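Local coordinates for protein DNA-(apurinic or apyrimidinic site) endonuclease 2 (Xenopus laevis, PDB 6WCD) that incises DNA next to abasic sites as a weak endonuclease and trims DNA ends 3' to 5', here as its metal-dependent catalytic domain, at residues S75-A80 with I312-C317; Q79-G84 with V120-R125. All coordinates share one frame; numbering follows the deposited sequence.

Contact 1: residues S75-A80 with I312-C317; sequences STTPQA and IAANKC. With BU1 (1,4-butanediol), chain D.
Ala314 lies against the extended loop at Thr77 and Pro78, its N-H bonded to Thr77 O at 2.9 Å and almost straight (175°). Its methyl group presses on the same backbone, with CB 3.4 Å from Pro78 O. Thr77 turns its methyl to the other segment: CG2, anti to the backbone N, reaches Cys317 SG at 3.9 Å and also brushes Ala314 O. The second direct bond comes from the side chain of Gln79, whose NE2 gives a proton to Ile312 O at 3.1 Å. That oxygen lies in the amide plane of Gln79, whereas the nitrogen stands above the plane of the Ile312 carbonyl. A bend at chi2 (72°) folds the glutamine chain back over Ala314 CB to make this reach, while the amide's OE1 accepts the N-H of Arg125. Water 2 donates to both Thr77 O and Ile312 O, so each of these carbonyls accepts a direct bond and a water bond. At the Ser75 end Ala313 CB packs on Ser75 O, 3.6 Å away, while Ser75 CB touches C2 of the 1,4-butanediol at 3.5 Å; Met1 and Gln310 hold the diol by hydrogen bonds. Farther out, Thr76 OG1 lies between Asp28 O, its stronger partner, and Lys73 O, with one hydroxyl proton to serve both, and Thr77 OG1 is bonded to Ser74 O. The contact thus joins the loop between strands 68-72 and 80-83 to the chain leaving strand 310-312, with Pro78 and Cys317 packed on strand 53-57 and Pro78 also on strand 119-127.

Contact 2: residues Q79-G84 with V120-R125; sequences QAAEEG and VLTQHR
Ala80 and Glu82 pair with Gln123 and Leu121 in antiparallel register, the strand axes 4.7 Å apart, in one sheet of the endonuclease/exonuclease/phosphatase fold. Backbone bonds run from Gln123 N to Ala80 O (2.9 Å) and both ways between Glu82 and Leu121. At the ladder's end Gln79 N bonds to Gln123 O at 2.8 Å, so Gln79 and Ala80 both face Gln123, a classic beta bulge. Beyond the bulge the Gln79 side chain adds another bond: its OE1 takes the N-H of Arg125 at 2.9 Å, a bent bond (139°) from above the amide plane. Van der Waals contact follows, Arg125 CG resting 3.5 Å from Gln79 CD as the side chains cross at about a right angle. Ala81 CB meets Thr122 CG2 on the face that also carries Val120, turned to Tyr55; on the other, Ala80 CB lies beside Gln123. Polar ends are met outside the pair: Glu82, in a probable Claspin-like motif, by Tyr99 and the N-H groups of Val96 and Gly97, Arg125 by Glu133, Gln123 by Thr137. Backbone bonds therefore set the register, while the buried Glu82 carboxylate, held by several donors, is probably stabilised as an anion.

How the contacts relate
From the N terminus, the chain runs through strands 53-57 and 68-72 into the loop at 75-80, then directly into strand 80-83; the two contacts share Gln79 and Ala80. Contact 2 closes the shorter loop, which holds helix 107-114 and returns on strand 119-127. Contact 1 closes a much longer one, from residue 80 to 312, and the contact 2 loop lies wholly within it. The contacts also meet directly: His124 ND1 reaches Thr76 O and Ile312 N reaches Arg125 O, both probable hydrogen bonds. Strands 80-83 and 310-312 share one edge of strand 119-127, whose other edge pairs with 133-142. Contact 1 joins two passages from the six-stranded sheet to the other; contact 2 continues the first.

Contact 1: residues S75-A80 with I312-C317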
loop_
_atom_site.group_PDB
_atom_site.type_symbol
_atom_site.label_atom_id
_atom_site.label_comp_id
_atom_site.label_asym_id
_atom_site.label_seq_id
_atom_site.Cartn_x
_atom_site.Cartn_y
_atom_site.Cartn_z
ATOM N N SER A 75 -2.326 -13.417 13.865
ATOM C CA SER A 75 -0.891 -13.357 14.173
ATOM C C SER A 75 -0.322 -11.948 14.094
ATOM O O SER A 75 0.711 -11.664 14.752
ATOM C CB SER A 75 -0.119 -14.220 13.153
ATOM O OG SER A 75 -0.262 -13.723 11.831
ATOM N N THR A 76 -0.952 -11.047 13.347
ATOM C CA THR A 76 -0.396 -9.738 13.077
ATOM C C THR A 76 -1.298 -8.600 13.483
ATOM O O THR A 76 -1.136 -7.498 12.969
ATOM C CB THR A 76 -0.056 -9.568 11.595
ATOM O OG1 THR A 76 -1.204 -9.921 10.819
ATOM C CG2 THR A 76 1.062 -10.427 11.245
ATOM N N THR A 77 -2.269 -8.851 14.363
ATOM C CA THR A 77 -3.154 -7.781 14.796
ATOM C C THR A 77 -2.311 -6.580 15.194
ATOM O O THR A 77 -1.446 -6.708 16.060
ATOM C CB THR A 77 -3.994 -8.262 15.970
ATOM O OG1 THR A 77 -4.748 -9.440 15.571
ATOM C CG2 THR A 77 -4.983 -7.214 16.419
ATOM N N PRO A 78 -2.554 -5.408 14.630
ATOM C CA PRO A 78 -1.707 -4.253 14.877
ATOM C C PRO A 78 -1.952 -3.599 16.219
ATOM O O PRO A 78 -3.076 -3.563 16.743
ATOM C CB PRO A 78 -2.046 -3.304 13.719
ATOM C CG PRO A 78 -3.421 -3.661 13.335
ATOM C CD PRO A 78 -3.530 -5.134 13.533
ATOM N N GLN A 79 -0.878 -3.025 16.760
ATOM C CA GLN A 79 -0.991 -2.247 17.979
ATOM C C GLN A 79 -1.616 -0.892 17.730
ATOM O O GLN A 79 -2.194 -0.300 18.656
ATOM C CB GLN A 79 0.395 -2.090 18.629
ATOM C CG GLN A 79 0.912 -3.339 19.386
ATOM C CD GLN A 79 1.342 -4.521 18.524
ATOM O OE1 GLN A 79 1.611 -4.390 17.335
ATOM N NE2 GLN A 79 1.441 -5.697 19.153
ATOM N N ALA A 80 -1.535 -0.384 16.507
ATOM C CA ALA A 80 -2.059 0.914 16.165
ATOM C C ALA A 80 -2.422 0.909 14.689
ATOM O O ALA A 80 -1.877 0.151 13.895
ATOM C CB ALA A 80 -1.054 2.027 16.451
ATOM N N ILE A 312 4.306 -10.062 16.728
ATOM C CA ILE A 312 3.709 -10.143 18.066
ATOM C C ILE A 312 2.353 -9.456 17.928
ATOM O O ILE A 312 2.289 -8.248 17.652
ATOM C CB ILE A 312 4.556 -9.455 19.123
ATOM C CG1 ILE A 312 5.943 -10.107 19.263
ATOM C CG2 ILE A 312 3.844 -9.501 20.453
ATOM C CD1 ILE A 312 6.889 -9.268 20.074
ATOM N N ALA A 313 1.276 -10.225 18.049
ATOM C CA ALA A 313 -0.060 -9.660 17.865
ATOM C C ALA A 313 -0.464 -8.822 19.055
ATOM O O ALA A 313 -0.208 -9.184 20.213
ATOM C CB ALA A 313 -1.061 -10.797 17.716
ATOM N N ALA A 314 -1.170 -7.736 18.767
ATOM C CA ALA A 314 -1.823 -6.977 19.833
ATOM C C ALA A 314 -2.967 -7.777 20.425
ATOM O O ALA A 314 -3.549 -8.646 19.773
ATOM C CB ALA A 314 -2.367 -5.664 19.263
ATOM N N ASN A 315 -3.328 -7.428 21.671
ATOM C CA ASN A 315 -4.375 -8.136 22.373
ATOM C C ASN A 315 -5.762 -7.685 21.967
ATOM O O ASN A 315 -6.735 -8.369 22.280
ATOM C CB ASN A 315 -4.245 -7.942 23.890
ATOM C CG ASN A 315 -2.829 -8.137 24.388
ATOM O OD1 ASN A 315 -2.200 -7.197 24.881
ATOM N ND2 ASN A 315 -2.319 -9.363 24.271
ATOM N N LYS A 316 -5.867 -6.556 21.290
ATOM C CA LYS A 316 -7.155 -6.036 20.873
ATOM C C LYS A 316 -6.913 -5.309 19.574
ATOM O O LYS A 316 -5.876 -4.699 19.379
ATOM C CB LYS A 316 -7.761 -5.107 21.934
ATOM C CG LYS A 316 -9.102 -4.485 21.611
ATOM C CD LYS A 316 -9.875 -4.254 22.917
ATOM C CE LYS A 316 -10.710 -2.988 22.894
ATOM N NZ LYS A 316 -11.843 -3.067 21.938
ATOM N N CYS A 317 -7.902 -5.372 18.682
ATOM C CA CYS A 317 -7.850 -4.583 17.471
ATOM C C CYS A 317 -8.011 -3.089 17.775
ATOM O O CYS A 317 -8.885 -2.707 18.571
ATOM C CB CYS A 317 -8.960 -5.017 16.529
ATOM S SG CYS A 317 -8.865 -6.696 15.960
HETATM C C1 BU1 D . 2.589 -16.744 12.715
HETATM C C2 BU1 D . 2.548 -15.732 11.563
HETATM C C3 BU1 D . 3.747 -15.875 10.626
HETATM C C4 BU1 D . 4.884 -15.000 11.131
HETATM O O5 BU1 D . 3.181 -16.182 13.861
HETATM O O6 BU1 D . 6.147 -15.321 10.586
HETATM O O HOH W 1 1.881 -13.236 16.568
HETATM O O HOH W 2 1.230 -7.114 15.071
HETATM O O HOH W 3 -4.318 -2.654 19.357
#

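Contact 2: residues Q79-G84 with V120-R125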
loop_
_atom_site.group_PDB
_atom_site.type_symbol
_atom_site.label_atom_id
_atom_site.label_comp_id
_atom_site.label_asym_id
_atom_site.label_seq_id
_atom_site.Cartn_x
_atom_site.Cartn_y
_atom_site.Cartn_z
ATOM N N GLN A 79 -0.878 -3.025 16.760
ATOM C CA GLN A 79 -0.991 -2.247 17.979
ATOM C C GLN A 79 -1.616 -0.892 17.730
ATOM O O GLN A 79 -2.194 -0.300 18.656
ATOM C CB GLN A 79 0.395 -2.090 18.629
ATOM C CG GLN A 79 0.912 -3.339 19.386
ATOM C CD GLN A 79 1.342 -4.521 18.524
ATOM O OE1 GLN A 79 1.611 -4.390 17.335
ATOM N NE2 GLN A 79 1.441 -5.697 19.153
ATOM N N ALA A 80 -1.535 -0.384 16.507
ATOM C CA ALA A 80 -2.059 0.914 16.165
ATOM C C ALA A 80 -2.422 0.909 14.689
ATOM O O ALA A 80 -1.877 0.151 13.895
ATOM C CB ALA A 80 -1.054 2.027 16.451
ATOM N N ALA A 81 -3.332 1.796 14.315
ATOM C CA ALA A 81 -3.755 1.899 12.925
ATOM C C ALA A 81 -4.371 3.270 12.693
ATOM O O ALA A 81 -5.037 3.816 13.574
ATOM C CB ALA A 81 -4.775 0.812 12.539
ATOM N N GLU A 82 -4.143 3.820 11.518
ATOM C CA GLU A 82 -4.573 5.177 11.211
ATOM C C GLU A 82 -4.831 5.349 9.737
ATOM O O GLU A 82 -4.057 4.842 8.925
ATOM C CB GLU A 82 -3.488 6.153 11.693
ATOM C CG GLU A 82 -3.869 7.602 11.653
ATOM C CD GLU A 82 -2.793 8.545 12.251
ATOM O OE1 GLU A 82 -1.866 8.076 12.925
ATOM O OE2 GLU A 82 -2.910 9.761 12.041
ATOM N N GLU A 83 -5.865 6.123 9.366
ATOM C CA GLU A 83 -6.160 6.458 7.993
ATOM C C GLU A 83 -5.351 7.689 7.575
ATOM O O GLU A 83 -5.203 8.646 8.354
ATOM C CB GLU A 83 -7.645 6.837 7.867
ATOM C CG GLU A 83 -8.627 5.875 7.438
ATOM C CD GLU A 83 -9.913 6.654 7.101
ATOM O OE1 GLU A 83 -10.124 6.971 5.910
ATOM O OE2 GLU A 83 -10.651 7.015 8.045
ATOM N N GLY A 84 -4.914 7.713 6.327
ATOM C CA GLY A 84 -4.366 8.904 5.744
ATOM C C GLY A 84 -2.904 9.061 6.091
ATOM O O GLY A 84 -2.343 8.319 6.884
ATOM N N VAL A 120 -3.612 3.860 4.281
ATOM C CA VAL A 120 -3.918 3.335 5.602
ATOM C C VAL A 120 -2.605 2.812 6.177
ATOM O O VAL A 120 -1.775 2.232 5.460
ATOM C CB VAL A 120 -5.060 2.292 5.569
ATOM C CG1 VAL A 120 -4.684 1.077 4.859
ATOM C CG2 VAL A 120 -5.560 1.983 6.996
ATOM N N LEU A 121 -2.400 3.103 7.435
ATOM C CA LEU A 121 -1.184 2.729 8.170
ATOM C C LEU A 121 -1.532 1.768 9.286
ATOM O O LEU A 121 -2.476 2.000 10.054
ATOM C CB LEU A 121 -0.477 3.932 8.791
ATOM C CG LEU A 121 0.222 4.834 7.769
ATOM C CD1 LEU A 121 -0.720 5.580 6.889
ATOM C CD2 LEU A 121 1.167 5.783 8.517
ATOM N N THR A 122 -0.751 0.678 9.392
ATOM C CA THR A 122 -0.900 -0.260 10.506
ATOM C C THR A 122 0.480 -0.451 11.128
ATOM O O THR A 122 1.488 -0.436 10.421
ATOM C CB THR A 122 -1.522 -1.598 10.067
ATOM O OG1 THR A 122 -0.803 -2.198 9.002
ATOM C CG2 THR A 122 -2.993 -1.480 9.623
ATOM N N GLN A 123 0.519 -0.563 12.451
ATOM C CA GLN A 123 1.786 -0.688 13.151
ATOM C C GLN A 123 1.782 -1.985 13.931
ATOM O O GLN A 123 0.852 -2.257 14.684
ATOM C CB GLN A 123 1.990 0.528 14.050
ATOM C CG GLN A 123 3.322 0.651 14.667
ATOM C CD GLN A 123 3.477 2.029 15.280
ATOM O OE1 GLN A 123 3.057 2.252 16.416
ATOM N NE2 GLN A 123 4.040 2.964 14.523
ATOM N N HIS A 124 2.857 -2.764 13.753
ATOM C CA HIS A 124 2.962 -4.144 14.193
ATOM C C HIS A 124 4.236 -4.287 15.011
ATOM O O HIS A 124 5.310 -3.873 14.570
ATOM C CB HIS A 124 3.037 -5.074 12.971
ATOM C CG HIS A 124 1.929 -4.861 11.981
ATOM N ND1 HIS A 124 0.769 -5.595 11.985
ATOM C CD2 HIS A 124 1.788 -3.940 10.995
ATOM C CE1 HIS A 124 -0.040 -5.130 11.041
ATOM N NE2 HIS A 124 0.552 -4.140 10.422
ATOM N N ARG A 125 4.174 -4.968 16.133
ATOM C CA ARG A 125 5.429 -5.301 16.804
ATOM C C ARG A 125 5.995 -6.571 16.174
ATOM O O ARG A 125 5.250 -7.493 15.814
ATOM C CB ARG A 125 5.195 -5.506 18.282
ATOM C CG ARG A 125 4.811 -4.222 19.012
ATOM C CD ARG A 125 5.983 -3.189 19.077
ATOM N NE ARG A 125 6.756 -3.323 20.320
ATOM C CZ ARG A 125 7.873 -2.654 20.615
ATOM N NH1 ARG A 125 8.467 -2.852 21.782
ATOM N NH2 ARG A 125 8.414 -1.800 19.763
#